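Local coordinates for protein glycoside hydrolase family 31 (Trueperella pyogenes, PDB 5I0F) that degrades cycloalternan, probably by a retaining mechanism through a covalent glycosyl-enzyme intermediate, as in other family 31 glycoside hydrolases, at residues Ser38-Arg43 and Leu112-Arg117; Ala166-Gly171 and Ser245-Ile250; Asp172-Gly177 and Gln184-Gly189. One frame throughout, in Å; residues are numbered along the deposited sequence. Where two conformers were deposited one is given.

In the fold
From the N terminus, interaction 1 comes first: strands 41-49 and 105-113 meet antiparallel, closing a loop of 68 residues within the antiparallel sheet of the N-terminal domain. Well after it has closed, interaction 2 joins the end of strand 160-168 to the start of strand 247-253 in a second antiparallel sheet. Interaction 3 is nested inside that loop, where strand 174-179, the edge of a third sheet, holds the segment that follows it. Interactions 2 and 3 touch, with centres about 12 Å apart, through R188, which reaches the carbonyls of E170 and S245, and through packing of I169 on V175; interaction 1 stands apart, its nearest atoms about 38 Å from interaction 2.

Interaction 1 of 3, residues Ser38-Arg43 and Leu112-Arg117; sequences SGPCSR and LTLDGR
The carbonyl oxygen of L112 receives the shortest hydrogen bond between the two segments, 2.8 Å from the backbone N of S42, which approaches nearly along the C=O axis. S42 OG lies 3.3 Å from L112 O, a weak contact, and a water links that hydroxyl to T113 O. A chi1 of 62° turns OG to the side where L112 lies. Two backbone bonds extend the pairing: L112 N gives to R43 O at 3.0 Å, and L114 N reaches P40 O at 3.3 Å.

Side chains pack around these bonds. L114 CD1 packs on P40 CB at 3.7 Å, the side chains crossing at about a right angle, while L114 CD2 rests against the backbone of C41 and S42. On the sheet face shared by L112 and R43, L112 CD2 lies over one face of the R43 guanidinium, offset toward its rim.

Beyond the strand end, D115 OD1 accepts from T113 OG1 at 2.8 Å and from R117 NH2 at 3.0 Å. R117 NE donates to the syn lone pair of D115 OD2 at 2.7 Å, a salt bridge with a side-on, two-nitrogen grip. G116 N bonds T113 O within the type I turn T113-G116, and R117 N gives to T113 OG1. The pairing slips by one residue between C41 and R43, a beta bulge where strands 41-49 and 105-113 meet antiparallel in the N-terminal domain.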
loop_
_atom_site.group_PDB
_atom_site.type_symbol
_atom_site.label_atom_id
_atom_site.label_comp_id
_atom_site.label_asym_id
_atom_site.label_seq_id
_atom_site.Cartn_x
_atom_site.Cartn_y
_atom_site.Cartn_z
ATOM N N SER A 38 -18.670 29.000 -4.269
ATOM C CA SER A 38 -17.716 29.502 -3.273
ATOM C C SER A 38 -18.413 30.302 -2.183
ATOM O O SER A 38 -18.013 30.256 -1.019
ATOM C CB SER A 38 -16.634 30.372 -3.931
ATOM O OG SER A 38 -17.180 31.565 -4.477
ATOM N N GLY A 39 -19.435 31.058 -2.566
ATOM C CA GLY A 39 -20.265 31.765 -1.618
ATOM C C GLY A 39 -21.626 31.124 -1.499
ATOM O O GLY A 39 -21.956 30.191 -2.238
ATOM N N PRO A 40 -22.448 31.639 -0.575
ATOM C CA PRO A 40 -23.828 31.175 -0.488
ATOM C C PRO A 40 -24.701 31.797 -1.591
ATOM O O PRO A 40 -24.528 33.018 -1.950
ATOM C CB PRO A 40 -24.264 31.649 0.896
ATOM C CG PRO A 40 -23.476 32.904 1.116
ATOM C CD PRO A 40 -22.165 32.714 0.402
ATOM N N CYS A 41 -25.616 30.945 -2.092
ATOM C CA CYS A 41 -26.496 31.216 -3.228
ATOM C C CYS A 41 -27.939 30.811 -2.920
ATOM O O CYS A 41 -28.188 29.981 -2.056
ATOM C CB CYS A 41 -25.997 30.461 -4.475
ATOM S SG CYS A 41 -24.462 31.146 -5.152
ATOM N N SER A 42 -28.885 31.434 -3.611
ATOM C CA SER A 42 -30.301 31.132 -3.444
ATOM C C SER A 42 -30.804 30.148 -4.496
ATOM O O SER A 42 -31.817 29.504 -4.282
ATOM C CB SER A 42 -31.126 32.418 -3.504
ATOM O OG SER A 42 -30.987 33.031 -4.766
ATOM N N ARG A 43 -30.092 30.033 -5.619
ATOM C CA ARG A 43 -30.538 29.236 -6.752
ATOM C C ARG A 43 -29.329 28.823 -7.594
ATOM O O ARG A 43 -28.367 29.566 -7.714
ATOM C CB ARG A 43 -31.505 30.072 -7.598
ATOM C CG ARG A 43 -32.184 29.356 -8.750
ATOM C CD ARG A 43 -33.150 30.287 -9.488
ATOM N NE ARG A 43 -32.435 31.310 -10.276
ATOM C CZ ARG A 43 -32.830 32.579 -10.483
ATOM N NH1 ARG A 43 -33.951 33.074 -9.945
ATOM N NH2 ARG A 43 -32.069 33.390 -11.225
ATOM N N LEU A 112 -27.523 32.282 -8.619
ATOM C CA LEU A 112 -27.886 33.594 -8.080
ATOM C C LEU A 112 -27.392 33.666 -6.631
ATOM O O LEU A 112 -27.812 32.866 -5.772
ATOM C CB LEU A 112 -29.393 33.820 -8.154
ATOM C CG LEU A 112 -29.894 35.224 -7.813
ATOM C CD1 LEU A 112 -29.415 36.250 -8.834
ATOM C CD2 LEU A 112 -31.411 35.233 -7.724
ATOM N N THR A 113 -26.490 34.614 -6.366
ATOM C CA THR A 113 -25.899 34.759 -5.046
ATOM C C THR A 113 -26.917 35.401 -4.150
ATOM O O THR A 113 -27.859 36.037 -4.633
ATOM C CB THR A 113 -24.617 35.610 -5.067
ATOM O OG1 THR A 113 -24.938 36.978 -5.332
ATOM C CG2 THR A 113 -23.621 35.073 -6.136
ATOM N N LEU A 114 -26.708 35.292 -2.846
ATOM C CA LEU A 114 -27.609 35.930 -1.888
ATOM C C LEU A 114 -27.717 37.445 -2.013
ATOM O O LEU A 114 -28.755 38.007 -1.666
ATOM C CB LEU A 114 -27.216 35.566 -0.458
ATOM C CG LEU A 114 -27.382 34.086 -0.096
ATOM C CD1 LEU A 114 -27.088 33.912 1.387
ATOM C CD2 LEU A 114 -28.773 33.569 -0.429
ATOM N N ASP A 115 -26.656 38.106 -2.499
ATOM C CA ASP A 115 -26.695 39.556 -2.727
ATOM C C ASP A 115 -27.202 39.957 -4.118
ATOM O O ASP A 115 -27.196 41.150 -4.445
ATOM C CB ASP A 115 -25.316 40.203 -2.486
ATOM C CG ASP A 115 -24.230 39.605 -3.339
ATOM O OD1 ASP A 115 -23.925 38.404 -3.142
ATOM O OD2 ASP A 115 -23.671 40.306 -4.205
ATOM N N GLY A 116 -27.597 38.979 -4.938
ATOM C CA GLY A 116 -28.231 39.246 -6.218
ATOM C C GLY A 116 -27.349 39.235 -7.449
ATOM O O GLY A 116 -27.771 39.747 -8.485
ATOM N N ARG A 117 -26.137 38.678 -7.368
ATOM C CA ARG A 117 -25.272 38.567 -8.556
ATOM C C ARG A 117 -25.567 37.257 -9.262
ATOM O O ARG A 117 -25.814 36.240 -8.612
ATOM C CB ARG A 117 -23.793 38.573 -8.192
ATOM C CG ARG A 117 -23.236 39.894 -7.681
ATOM C CD ARG A 117 -21.849 39.664 -7.101
ATOM N NE ARG A 117 -21.928 38.945 -5.826
ATOM C CZ ARG A 117 -21.112 37.976 -5.398
ATOM N NH1 ARG A 117 -20.107 37.496 -6.134
ATOM N NH2 ARG A 117 -21.318 37.464 -4.189
HETATM O O HOH W 1 -30.567 35.526 -3.997
#

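Interaction 2 of 3, residues Ala166-Gly171 and Ser245-Ile250; sequences ALRIEG and SDRILI
L167 and I248 exchange a reciprocal pair of backbone hydrogen bonds, L167 N to I248 O and I248 N to L167 O, both 2.9 Å. They form the hydrogen-bonded pair of an antiparallel ribbon, flanked by the non-hydrogen-bonded pairs A166-L249 and R168-R247. A third bond, I169 N to D246 O at 3.1 Å, continues the pairing just past the strand end. Its donor stands above the carbonyl plane, and R247 NH1 reaches the same oxygen from the opposite face at 3.0 Å.

The side chains divide between the two sheet faces. On that of L167 and I248, L167 CD1 meets I250 CD1 at 3.9 Å, their side chains crossing at a slant; W226 and F228 of strand 225-230 pack against L167. On the other face, A166 CB touches R247 CD at 3.9 Å. The R247 chain bends at chi2 (-72°), which brings NH1 within 3.5 Å of R168 CG while the two guanidinium planes stand 77° apart.

Further out, R168 NH2 holds E170 OE2 at 2.8 Å, in the guanidinium plane and on the anti lone pair, whereas D246 OD1 lies well out of the R247 guanidinium plane. Each arginine thus has an acidic neighbour in its own segment, by a hydrogen-bonded bridge for R168 and by charge alone for R247, which probably eases the closeness of two like charges.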
loop_
_atom_site.group_PDB
_atom_site.type_symbol
_atom_site.label_atom_id
_atom_site.label_comp_id
_atom_site.label_asym_id
_atom_site.label_seq_id
_atom_site.Cartn_x
_atom_site.Cartn_y
_atom_site.Cartn_z
ATOM N N ALA A 166 -13.678 -11.390 -20.722
ATOM C CA ALA A 166 -13.799 -12.496 -19.778
ATOM C C ALA A 166 -12.805 -13.601 -20.035
ATOM O O ALA A 166 -12.374 -13.836 -21.179
ATOM C CB ALA A 166 -15.206 -13.057 -19.789
ATOM N N LEU A 167 -12.453 -14.277 -18.941
ATOM C CA LEU A 167 -11.684 -15.509 -18.970
ATOM C C LEU A 167 -12.477 -16.633 -18.308
ATOM O O LEU A 167 -13.171 -16.426 -17.291
ATOM C CB LEU A 167 -10.370 -15.339 -18.214
ATOM C CG LEU A 167 -9.504 -14.133 -18.550
ATOM C CD1 LEU A 167 -8.279 -14.178 -17.651
ATOM C CD2 LEU A 167 -9.090 -14.152 -20.006
ATOM N N ARG A 168 -12.338 -17.841 -18.857
ATOM C CA ARG A 168 -13.005 -19.012 -18.315
ATOM C C ARG A 168 -12.277 -19.558 -17.067
ATOM O O ARG A 168 -11.057 -19.678 -17.068
ATOM C CB ARG A 168 -13.080 -20.093 -19.395
ATOM C CG ARG A 168 -13.955 -21.284 -19.022
ATOM C CD ARG A 168 -14.267 -22.157 -20.236
ATOM N NE ARG A 168 -13.041 -22.725 -20.768
ATOM C CZ ARG A 168 -12.383 -23.771 -20.255
ATOM N NH1 ARG A 168 -11.264 -24.175 -20.849
ATOM N NH2 ARG A 168 -12.832 -24.441 -19.179
ATOM N N ILE A 169 -13.036 -19.915 -16.033
ATOM C CA ILE A 169 -12.508 -20.594 -14.838
ATOM C C ILE A 169 -13.307 -21.870 -14.645
ATOM O O ILE A 169 -14.501 -21.894 -14.926
ATOM C CB ILE A 169 -12.545 -19.674 -13.580
ATOM C CG1 ILE A 169 -11.975 -20.355 -12.344
ATOM C CG2 ILE A 169 -13.957 -19.174 -13.259
ATOM C CD1 ILE A 169 -11.648 -19.382 -11.209
ATOM N N GLU A 170 -12.629 -22.925 -14.200
ATOM C CA GLU A 170 -13.232 -24.250 -14.000
ATOM C C GLU A 170 -13.606 -24.486 -12.531
ATOM O O GLU A 170 -13.148 -23.778 -11.630
ATOM C CB GLU A 170 -12.293 -25.347 -14.530
ATOM C CG GLU A 170 -12.053 -25.183 -16.029
ATOM C CD GLU A 170 -11.267 -26.311 -16.681
ATOM O OE1 GLU A 170 -10.699 -27.150 -15.972
ATOM O OE2 GLU A 170 -11.223 -26.352 -17.931
ATOM N N GLY A 171 -14.484 -25.457 -12.320
ATOM C CA GLY A 171 -15.182 -25.649 -11.043
ATOM C C GLY A 171 -14.318 -25.874 -9.819
ATOM O O GLY A 171 -14.685 -25.462 -8.716
ATOM N N SER A 245 -20.768 -17.519 -12.609
ATOM C CA SER A 245 -20.020 -18.386 -11.702
ATOM C C SER A 245 -18.829 -19.136 -12.315
ATOM O O SER A 245 -18.075 -19.779 -11.574
ATOM C CB SER A 245 -20.969 -19.358 -10.990
ATOM O OG SER A 245 -21.528 -20.254 -11.898
ATOM N N ASP A 246 -18.650 -19.039 -13.633
ATOM C CA ASP A 246 -17.485 -19.607 -14.316
ATOM C C ASP A 246 -16.725 -18.603 -15.190
ATOM O O ASP A 246 -15.990 -19.009 -16.122
ATOM C CB ASP A 246 -17.913 -20.824 -15.159
ATOM C CG ASP A 246 -19.009 -20.510 -16.154
ATOM O OD1 ASP A 246 -19.317 -19.326 -16.416
ATOM O OD2 ASP A 246 -19.600 -21.476 -16.712
ATOM N N ARG A 247 -16.887 -17.315 -14.905
ATOM C CA ARG A 247 -16.192 -16.266 -15.641
ATOM C C ARG A 247 -15.494 -15.300 -14.696
ATOM O O ARG A 247 -16.095 -14.830 -13.723
ATOM C CB ARG A 247 -17.166 -15.488 -16.518
ATOM C CG ARG A 247 -17.762 -16.259 -17.674
ATOM C CD ARG A 247 -16.758 -16.512 -18.786
ATOM N NE ARG A 247 -17.285 -17.324 -19.878
ATOM C CZ ARG A 247 -17.345 -18.655 -19.915
ATOM N NH1 ARG A 247 -16.920 -19.407 -18.894
ATOM N NH2 ARG A 247 -17.854 -19.254 -20.996
ATOM N N ILE A 248 -14.232 -15.017 -15.004
ATOM C CA ILE A 248 -13.508 -13.858 -14.465
ATOM C C ILE A 248 -13.735 -12.709 -15.450
ATOM O O ILE A 248 -13.218 -12.730 -16.564
ATOM C CB ILE A 248 -12.002 -14.145 -14.297
ATOM C CG1 ILE A 248 -11.796 -15.398 -13.427
ATOM C CG2 ILE A 248 -11.296 -12.942 -13.700
ATOM C CD1 ILE A 248 -10.351 -15.766 -13.178
ATOM N N LEU A 249 -14.524 -11.723 -15.042
ATOM C CA LEU A 249 -14.775 -10.540 -15.853
ATOM C C LEU A 249 -13.754 -9.484 -15.469
ATOM O O LEU A 249 -13.606 -9.166 -14.283
ATOM C CB LEU A 249 -16.178 -9.996 -15.604
ATOM C CG LEU A 249 -17.321 -11.010 -15.586
ATOM C CD1 LEU A 249 -18.648 -10.305 -15.332
ATOM C CD2 LEU A 249 -17.364 -11.809 -16.874
ATOM N N ILE A 250 -13.047 -8.965 -16.472
ATOM C CA ILE A 250 -11.964 -8.010 -16.283
ATOM C C ILE A 250 -12.386 -6.741 -16.988
ATOM O O ILE A 250 -12.798 -6.798 -18.144
ATOM C CB ILE A 250 -10.651 -8.546 -16.894
ATOM C CG1 ILE A 250 -10.258 -9.848 -16.185
ATOM C CG2 ILE A 250 -9.500 -7.537 -16.748
ATOM C CD1 ILE A 250 -9.002 -10.490 -16.713
#

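Interaction 3 of 3, residues Asp172-Gly177 and Gln184-Gly189; sequences DEHVVG and QLDQRG
An Asx turn docks on the edge of a beta sheet: D186 and its neighbours, in the loop before strand 191-194, lie against strand 174-179, at the edge of a mixed five-stranded sheet. D186 OD1 accepts from two backbone nitrogens, V175 N and R188 N, each at 3.0 Å and from opposite faces of the carboxylate plane. The R188 bond closes the turn, and the V175 bond ties it to the strand. With CG anti to the backbone N of D186 (chi1 -174°), the carboxylate extends to the strand, where OD2 takes a bond from H174 ND1 at 2.8 Å. That oxygen lies in the imidazole plane, while ND1 stands above the carboxylate plane; the planes are 63° apart. H174 is held on its other nitrogen by E221, and its ring stacks on W665.

Q187 N gives to V175 O at 2.8 Å. Beside it, L185 CD1 packs on V176 CG1 at 3.7 Å, and helix 537-551 covers the leucine through I548 and T549. A water joins G177 N to L185 O. Extended R188 gives NH2 to S245 O and NH1 to E170 O; NH1 also donates to E173 O at 2.9 Å, the oxygen in the guanidinium plane.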
loop_
_atom_site.group_PDB
_atom_site.type_symbol
_atom_site.label_atom_id
_atom_site.label_comp_id
_atom_site.label_asym_id
_atom_site.label_seq_id
_atom_site.Cartn_x
_atom_site.Cartn_y
_atom_site.Cartn_z
ATOM N N ASP A 172 -13.159 -26.489 -10.005
ATOM C CA ASP A 172 -12.245 -26.726 -8.885
ATOM C C ASP A 172 -11.097 -25.715 -8.788
ATOM O O ASP A 172 -10.129 -25.965 -8.056
ATOM C CB ASP A 172 -11.669 -28.131 -8.969
ATOM C CG ASP A 172 -10.737 -28.318 -10.164
ATOM O OD1 ASP A 172 -10.964 -27.676 -11.238
ATOM O OD2 ASP A 172 -9.793 -29.128 -10.011
ATOM N N GLU A 173 -11.191 -24.590 -9.502
ATOM C CA GLU A 173 -10.087 -23.623 -9.527
ATOM C C GLU A 173 -10.225 -22.542 -8.456
ATOM O O GLU A 173 -11.333 -22.096 -8.151
ATOM C CB GLU A 173 -9.928 -23.013 -10.918
ATOM C CG GLU A 173 -9.229 -23.982 -11.860
ATOM C CD GLU A 173 -9.068 -23.506 -13.288
ATOM O OE1 GLU A 173 -9.871 -22.681 -13.788
ATOM O OE2 GLU A 173 -8.139 -24.017 -13.959
ATOM N N HIS A 174 -9.074 -22.125 -7.932
ATOM C CA HIS A 174 -8.930 -21.101 -6.909
ATOM C C HIS A 174 -8.073 -19.974 -7.471
ATOM O O HIS A 174 -7.163 -20.220 -8.285
ATOM C CB HIS A 174 -8.244 -21.695 -5.706
ATOM C CG HIS A 174 -8.928 -22.900 -5.175
ATOM N ND1 HIS A 174 -9.948 -22.824 -4.254
ATOM C CD2 HIS A 174 -8.788 -24.209 -5.481
ATOM C CE1 HIS A 174 -10.371 -24.044 -3.976
ATOM N NE2 HIS A 174 -9.691 -24.899 -4.718
ATOM N N VAL A 175 -8.378 -18.745 -7.064
ATOM C CA VAL A 175 -7.734 -17.564 -7.614
ATOM C C VAL A 175 -6.972 -16.851 -6.505
ATOM O O VAL A 175 -7.565 -16.408 -5.526
ATOM C CB VAL A 175 -8.747 -16.599 -8.267
ATOM C CG1 VAL A 175 -8.008 -15.463 -8.968
ATOM C CG2 VAL A 175 -9.614 -17.338 -9.272
ATOM N N VAL A 176 -5.653 -16.771 -6.645
ATOM C CA VAL A 176 -4.808 -16.104 -5.642
ATOM C C VAL A 176 -3.964 -15.058 -6.334
ATOM O O VAL A 176 -3.298 -15.345 -7.328
ATOM C CB VAL A 176 -3.915 -17.101 -4.903
ATOM C CG1 VAL A 176 -3.021 -16.384 -3.902
ATOM C CG2 VAL A 176 -4.769 -18.147 -4.208
ATOM N N GLY A 177 -4.007 -13.842 -5.802
ATOM C CA GLY A 177 -3.206 -12.762 -6.327
ATOM C C GLY A 177 -3.834 -11.402 -6.151
ATOM O O GLY A 177 -4.495 -11.106 -5.132
ATOM N N GLN A 184 -9.078 -12.248 2.149
ATOM C CA GLN A 184 -8.971 -13.712 2.060
ATOM C C GLN A 184 -7.961 -14.112 1.006
ATOM O O GLN A 184 -7.650 -13.334 0.077
ATOM C CB GLN A 184 -10.349 -14.363 1.797
ATOM C CG GLN A 184 -11.106 -13.780 0.627
ATOM C CD GLN A 184 -12.571 -14.243 0.570
ATOM O OE1 GLN A 184 -13.388 -13.881 1.399
ATOM N NE2 GLN A 184 -12.893 -15.017 -0.424
ATOM N N LEU A 185 -7.438 -15.323 1.162
ATOM C CA LEU A 185 -6.433 -15.862 0.240
ATOM C C LEU A 185 -7.017 -16.133 -1.148
ATOM O O LEU A 185 -6.458 -15.696 -2.168
ATOM C CB LEU A 185 -5.836 -17.159 0.800
ATOM C CG LEU A 185 -4.865 -17.966 -0.070
ATOM C CD1 LEU A 185 -3.629 -17.152 -0.356
ATOM C CD2 LEU A 185 -4.485 -19.292 0.584
ATOM N N ASP A 186 -8.126 -16.879 -1.173
ATOM C CA ASP A 186 -8.798 -17.226 -2.417
ATOM C C ASP A 186 -9.789 -16.102 -2.739
ATOM O O ASP A 186 -10.772 -15.887 -2.026
ATOM C CB ASP A 186 -9.497 -18.585 -2.256
ATOM C CG ASP A 186 -10.101 -19.116 -3.541
ATOM O OD1 ASP A 186 -10.093 -18.441 -4.614
ATOM O OD2 ASP A 186 -10.621 -20.250 -3.445
ATOM N N GLN A 187 -9.518 -15.383 -3.816
ATOM C CA GLN A 187 -10.357 -14.283 -4.237
ATOM C C GLN A 187 -11.593 -14.707 -5.049
ATOM O O GLN A 187 -12.445 -13.873 -5.368
ATOM C CB GLN A 187 -9.522 -13.297 -5.036
ATOM C CG GLN A 187 -8.416 -12.668 -4.198
ATOM C CD GLN A 187 -8.937 -11.594 -3.279
ATOM O OE1 GLN A 187 -9.582 -10.638 -3.727
ATOM N NE2 GLN A 187 -8.658 -11.728 -1.987
ATOM N N ARG A 188 -11.722 -15.986 -5.369
ATOM C CA ARG A 188 -12.935 -16.440 -6.085
ATOM C C ARG A 188 -14.199 -16.087 -5.315
ATOM O O ARG A 188 -14.268 -16.285 -4.094
ATOM C CB ARG A 188 -12.886 -17.921 -6.370
ATOM C CG ARG A 188 -14.028 -18.367 -7.268
ATOM C CD ARG A 188 -13.841 -19.788 -7.757
ATOM N NE ARG A 188 -14.878 -20.076 -8.736
ATOM C CZ ARG A 188 -14.865 -21.088 -9.592
ATOM N NH1 ARG A 188 -13.853 -21.958 -9.619
ATOM N NH2 ARG A 188 -15.878 -21.204 -10.454
ATOM N N GLY A 189 -15.195 -15.560 -6.035
ATOM C CA GLY A 189 -16.433 -15.091 -5.423
ATOM C C GLY A 189 -16.498 -13.600 -5.110
ATOM O O GLY A 189 -17.562 -13.094 -4.748
HETATM O O HOH W 2 -5.199 -13.458 -3.254
#